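PDB 1X0U: hypothetical methylmalonyl-CoA decarboxylase alpha subunit from Sulfolobus tokodaii, which is a putative carboxyl transferase subunit of the ClpP/crotonase clan, probably working as part of a larger multi-subunit assembly. Local coordinates for residues A[291-294]-A[295-298]; A[468-471]-A[472-476]. All blocks are in the same frame, centred on the assembly; numbering follows the deposited sequence.

Interaction 1 (A[291-294]-A[295-298]); sequences MREI and IYKI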
loop_
_atom_site.group_PDB
_atom_site.type_symbol
_atom_site.label_atom_id
_atom_site.label_comp_id
_atom_site.label_asym_id
_atom_site.label_seq_id
_atom_site.Cartn_x
_atom_site.Cartn_y
_atom_site.Cartn_z
ATOM N N MET A 291 -33.379 -31.599 8.753
ATOM C CA MET A 291 -32.736 -30.282 8.820
ATOM C C MET A 291 -32.927 -29.510 7.515
ATOM O O MET A 291 -32.998 -28.274 7.510
ATOM C CB MET A 291 -31.236 -30.433 9.124
ATOM C CG MET A 291 -30.428 -29.119 9.119
ATOM S SD MET A 291 -30.903 -27.893 10.387
ATOM C CE MET A 291 -31.508 -26.583 9.373
ATOM N N ARG A 292 -33.028 -30.239 6.409
ATOM C CA ARG A 292 -33.213 -29.598 5.114
ATOM C C ARG A 292 -34.548 -28.873 5.066
ATOM O O ARG A 292 -34.714 -27.912 4.323
ATOM C CB ARG A 292 -33.171 -30.624 3.978
ATOM C CG ARG A 292 -31.835 -31.301 3.780
ATOM C CD ARG A 292 -31.778 -32.003 2.419
ATOM N NE ARG A 292 -30.453 -32.558 2.167
ATOM C CZ ARG A 292 -29.974 -33.634 2.777
ATOM N NH1 ARG A 292 -30.720 -34.276 3.667
ATOM N NH2 ARG A 292 -28.742 -34.053 2.517
ATOM N N GLU A 293 -35.508 -29.341 5.854
ATOM C CA GLU A 293 -36.819 -28.718 5.855
ATOM C C GLU A 293 -36.731 -27.355 6.497
ATOM O O GLU A 293 -37.450 -26.431 6.122
ATOM C CB GLU A 293 -37.843 -29.593 6.588
ATOM C CG GLU A 293 -39.237 -29.008 6.565
ATOM C CD GLU A 293 -39.714 -28.720 5.155
ATOM O OE1 GLU A 293 -40.439 -27.720 4.969
ATOM O OE2 GLU A 293 -39.373 -29.497 4.232
ATOM N N ILE A 294 -35.833 -27.222 7.462
ATOM C CA ILE A 294 -35.644 -25.947 8.125
ATOM C C ILE A 294 -34.991 -24.968 7.153
ATOM O O ILE A 294 -35.374 -23.795 7.101
ATOM C CB ILE A 294 -34.776 -26.095 9.390
ATOM C CG1 ILE A 294 -35.485 -27.011 10.396
ATOM C CG2 ILE A 294 -34.518 -24.730 9.998
ATOM C CD1 ILE A 294 -34.727 -27.214 11.705
ATOM N N ILE A 295 -34.020 -25.437 6.366
ATOM C CA ILE A 295 -33.387 -24.527 5.419
ATOM C C ILE A 295 -34.405 -24.059 4.372
ATOM O O ILE A 295 -34.508 -22.861 4.121
ATOM C CB ILE A 295 -32.135 -25.148 4.684
ATOM C CG1 ILE A 295 -32.564 -26.267 3.748
ATOM C CG2 ILE A 295 -31.124 -25.700 5.690
ATOM C CD1 ILE A 295 -31.391 -26.979 3.073
ATOM N N TYR A 296 -35.171 -24.982 3.778
ATOM C CA TYR A 296 -36.147 -24.576 2.758
ATOM C C TYR A 296 -37.095 -23.524 3.319
ATOM O O TYR A 296 -37.493 -22.594 2.615
ATOM C CB TYR A 296 -36.988 -25.760 2.241
ATOM C CG TYR A 296 -36.198 -26.957 1.754
ATOM C CD1 TYR A 296 -34.983 -26.796 1.087
ATOM C CD2 TYR A 296 -36.666 -28.255 1.962
ATOM C CE1 TYR A 296 -34.250 -27.896 0.643
ATOM C CE2 TYR A 296 -35.942 -29.365 1.520
ATOM C CZ TYR A 296 -34.736 -29.175 0.864
ATOM O OH TYR A 296 -34.007 -30.261 0.431
ATOM N N LYS A 297 -37.463 -23.681 4.586
ATOM C CA LYS A 297 -38.369 -22.742 5.236
ATOM C C LYS A 297 -37.736 -21.372 5.424
ATOM O O LYS A 297 -38.434 -20.366 5.430
ATOM C CB LYS A 297 -38.802 -23.266 6.612
ATOM C CG LYS A 297 -40.244 -23.781 6.713
ATOM C CD LYS A 297 -40.308 -25.304 6.689
ATOM C CE LYS A 297 -41.577 -25.833 7.372
ATOM N NZ LYS A 297 -42.837 -25.231 6.832
ATOM N N ILE A 298 -36.418 -21.322 5.582
ATOM C CA ILE A 298 -35.762 -20.038 5.798
ATOM C C ILE A 298 -35.426 -19.250 4.548
ATOM O O ILE A 298 -35.597 -18.034 4.514
ATOM C CB ILE A 298 -34.450 -20.191 6.601
ATOM C CG1 ILE A 298 -34.742 -20.765 7.985
ATOM C CG2 ILE A 298 -33.767 -18.822 6.739
ATOM C CD1 ILE A 298 -33.517 -21.245 8.722
#
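I295 meets M291 one turn back in the short helix 291-298 of the carboxyl transferase domain, where i to i+4 pairing recurs at each step and sets buried aliphatic pairs apart from polar ones. I295 N donates to M291 O at 3.2 Å, in the carbonyl plane, while M291 CE touches I295 CG2 at 3.8 Å. The M291 chain bends at chi2 (63°) and again at chi3, which brings its methyl back to the isoleucine branch; both side chains also pack on L366 of strand 363-369. Y296 runs beside R292, its OH alongside R292 CD at 3.5 Å. Farther out, the same arginine packs on I316 and reaches along the sheet to a salt bridge with E306. At the edge of the Y296 ring, near its plane, stands E293 OE2, the carboxylate turned 77° from the ring. K297 N bonds to E293 O (3.1 Å) from a tilted direction, and its aliphatic chain passes the carboxylate on this partly exposed side, leaving only a long salt bridge of 3.9 Å between K297 NZ and E293 OE1. I298 closes the series on the buried side: its CD1 meets I294 CG2 at 3.8 Å, the two side chains pointing the same way.

Interaction 2 (A[468-471]-A[472-476]); sequences EYRK and LFANP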
loop_
_atom_site.group_PDB
_atom_site.type_symbol
_atom_site.label_atom_id
_atom_site.label_comp_id
_atom_site.label_asym_id
_atom_site.label_seq_id
_atom_site.Cartn_x
_atom_site.Cartn_y
_atom_site.Cartn_z
ATOM N N GLU A 468 -31.153 -33.333 36.267
ATOM C CA GLU A 468 -30.985 -32.029 36.904
ATOM C C GLU A 468 -30.040 -31.107 36.126
ATOM O O GLU A 468 -30.263 -29.899 36.051
ATOM C CB GLU A 468 -30.495 -32.202 38.347
ATOM C CG GLU A 468 -29.034 -32.599 38.494
ATOM C CD GLU A 468 -28.604 -32.726 39.952
ATOM O OE1 GLU A 468 -27.383 -32.794 40.209
ATOM O OE2 GLU A 468 -29.484 -32.760 40.842
ATOM N N TYR A 469 -28.992 -31.681 35.548
ATOM C CA TYR A 469 -28.041 -30.904 34.771
ATOM C C TYR A 469 -28.739 -30.298 33.556
ATOM O O TYR A 469 -28.451 -29.169 33.162
ATOM C CB TYR A 469 -26.892 -31.795 34.299
ATOM C CG TYR A 469 -25.775 -31.044 33.609
ATOM C CD1 TYR A 469 -24.778 -30.413 34.349
ATOM C CD2 TYR A 469 -25.726 -30.945 32.218
ATOM C CE1 TYR A 469 -23.755 -29.702 33.722
ATOM C CE2 TYR A 469 -24.710 -30.235 31.581
ATOM C CZ TYR A 469 -23.729 -29.615 32.343
ATOM O OH TYR A 469 -22.731 -28.899 31.733
ATOM N N ARG A 470 -29.676 -31.038 32.974
ATOM C CA ARG A 470 -30.380 -30.557 31.788
ATOM C C ARG A 470 -31.272 -29.331 31.961
ATOM O O ARG A 470 -31.258 -28.440 31.117
ATOM C CB ARG A 470 -31.185 -31.693 31.153
ATOM C CG ARG A 470 -30.324 -32.765 30.505
ATOM C CD ARG A 470 -31.164 -33.783 29.760
ATOM N NE ARG A 470 -31.971 -33.161 28.714
ATOM C CZ ARG A 470 -31.512 -32.765 27.530
ATOM N NH1 ARG A 470 -30.235 -32.927 27.215
ATOM N NH2 ARG A 470 -32.339 -32.197 26.663
ATOM N N LYS A 471 -32.062 -29.263 33.027
ATOM C CA LYS A 471 -32.900 -28.076 33.176
ATOM C C LYS A 471 -32.022 -26.920 33.625
ATOM O O LYS A 471 -32.364 -25.755 33.445
ATOM C CB LYS A 471 -34.032 -28.294 34.178
ATOM C CG LYS A 471 -33.594 -28.497 35.610
ATOM C CD LYS A 471 -33.290 -29.960 35.895
ATOM C CE LYS A 471 -33.620 -30.322 37.350
ATOM N NZ LYS A 471 -32.845 -29.512 38.332
ATOM N N LEU A 472 -30.872 -27.259 34.191
ATOM C CA LEU A 472 -29.910 -26.270 34.661
ATOM C C LEU A 472 -29.131 -25.654 33.486
ATOM O O LEU A 472 -28.980 -24.433 33.405
ATOM C CB LEU A 472 -28.932 -26.936 35.640
ATOM C CG LEU A 472 -28.507 -26.171 36.895
ATOM C CD1 LEU A 472 -29.724 -25.918 37.779
ATOM C CD2 LEU A 472 -27.466 -26.979 37.656
ATOM N N PHE A 473 -28.655 -26.499 32.568
ATOM C CA PHE A 473 -27.865 -26.023 31.428
ATOM C C PHE A 473 -28.276 -26.498 30.025
ATOM O O PHE A 473 -27.869 -25.904 29.029
ATOM C CB PHE A 473 -26.400 -26.387 31.658
ATOM C CG PHE A 473 -25.890 -26.006 33.016
ATOM C CD1 PHE A 473 -25.730 -24.672 33.365
ATOM C CD2 PHE A 473 -25.589 -26.986 33.954
ATOM C CE1 PHE A 473 -25.276 -24.320 34.631
ATOM C CE2 PHE A 473 -25.134 -26.643 35.224
ATOM C CZ PHE A 473 -24.978 -25.311 35.564
ATOM N N ALA A 474 -29.051 -27.573 29.928
ATOM C CA ALA A 474 -29.471 -28.053 28.614
ATOM C C ALA A 474 -30.515 -27.086 28.074
ATOM O O ALA A 474 -31.663 -27.457 27.842
ATOM C CB ALA A 474 -30.055 -29.460 28.710
ATOM N N ASN A 475 -30.090 -25.841 27.886
ATOM C CA ASN A 475 -30.948 -24.774 27.396
ATOM C C ASN A 475 -30.053 -23.698 26.784
ATOM O O ASN A 475 -28.830 -23.829 26.780
ATOM C CB ASN A 475 -31.744 -24.191 28.558
ATOM C CG ASN A 475 -30.856 -23.783 29.715
ATOM O OD1 ASN A 475 -30.054 -22.854 29.602
ATOM N ND2 ASN A 475 -30.984 -24.487 30.831
ATOM N N PRO A 476 -30.650 -22.621 26.255
ATOM C CA PRO A 476 -29.815 -21.576 25.661
ATOM C C PRO A 476 -29.720 -20.327 26.522
ATOM O O PRO A 476 -28.989 -19.400 26.192
ATOM C CB PRO A 476 -30.534 -21.289 24.361
ATOM C CG PRO A 476 -31.973 -21.296 24.837
ATOM C CD PRO A 476 -32.035 -22.518 25.757
HETATM O O HOH W 1 -33.028 -26.401 30.437
#
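The C-terminal end of helix 463-473 shows how a helix can be brought to a close: the last turn ends in an inverse gamma turn centred on A474, and N475 caps the next helix through OD1 and W478 N. In the last helical turn before it, Y469 and F473 pair. F473 CD2 sits over one face of the tyrosine ring, toward its rim, 3.3 Å from Y469 CE1, and the two planes meet at 56° in an oblique aromatic pair. Y469 CG lies opposite its backbone N (chi1 -174°), which leans the outward-pointing ring toward F473. Beneath them F473 N donates to Y469 O at 2.7 Å, nearly straight along the carbonyl. F473 also meets W478 edge-to-face, and F69 of a second subunit packs on Y469. On another side of the helix, the R470 chain bends at chi3 (59°), bringing its guanidinium over A474 CB, which lies 3.8 Å from R470 CZ; R470 NH2 is also salt-bridged to E434. The N475 amide turns back to the helix end: a water that also lies near R470 O, an atom less surely placed, accepts from N475 ND2 at 2.8 Å, and N475 ND2 makes a weak bond to L472 O at 3.3 Å.

Both contacts are local; interaction 1 is built from i to i+4 pairs, whereas interaction 2 adds turn and cap contacts. Their centres are 26 Å apart and their nearest atoms about 15 Å, so neither touches the other. Interaction 1, its centre about 20 Å from the chain centre, belongs to a helix that packs against the sheet containing strand 363-369; its aliphatic side chains are buried, E293 and K297 lie on the partly exposed side, and R292 reaches along the sheet to E306. Interaction 2, its centre about 37 Å from the chain centre, lies at a helix end where aromatic rings, a water and an asparagine share the work, and where a second subunit packs against Y469 and F473. No other chain touches interaction 1.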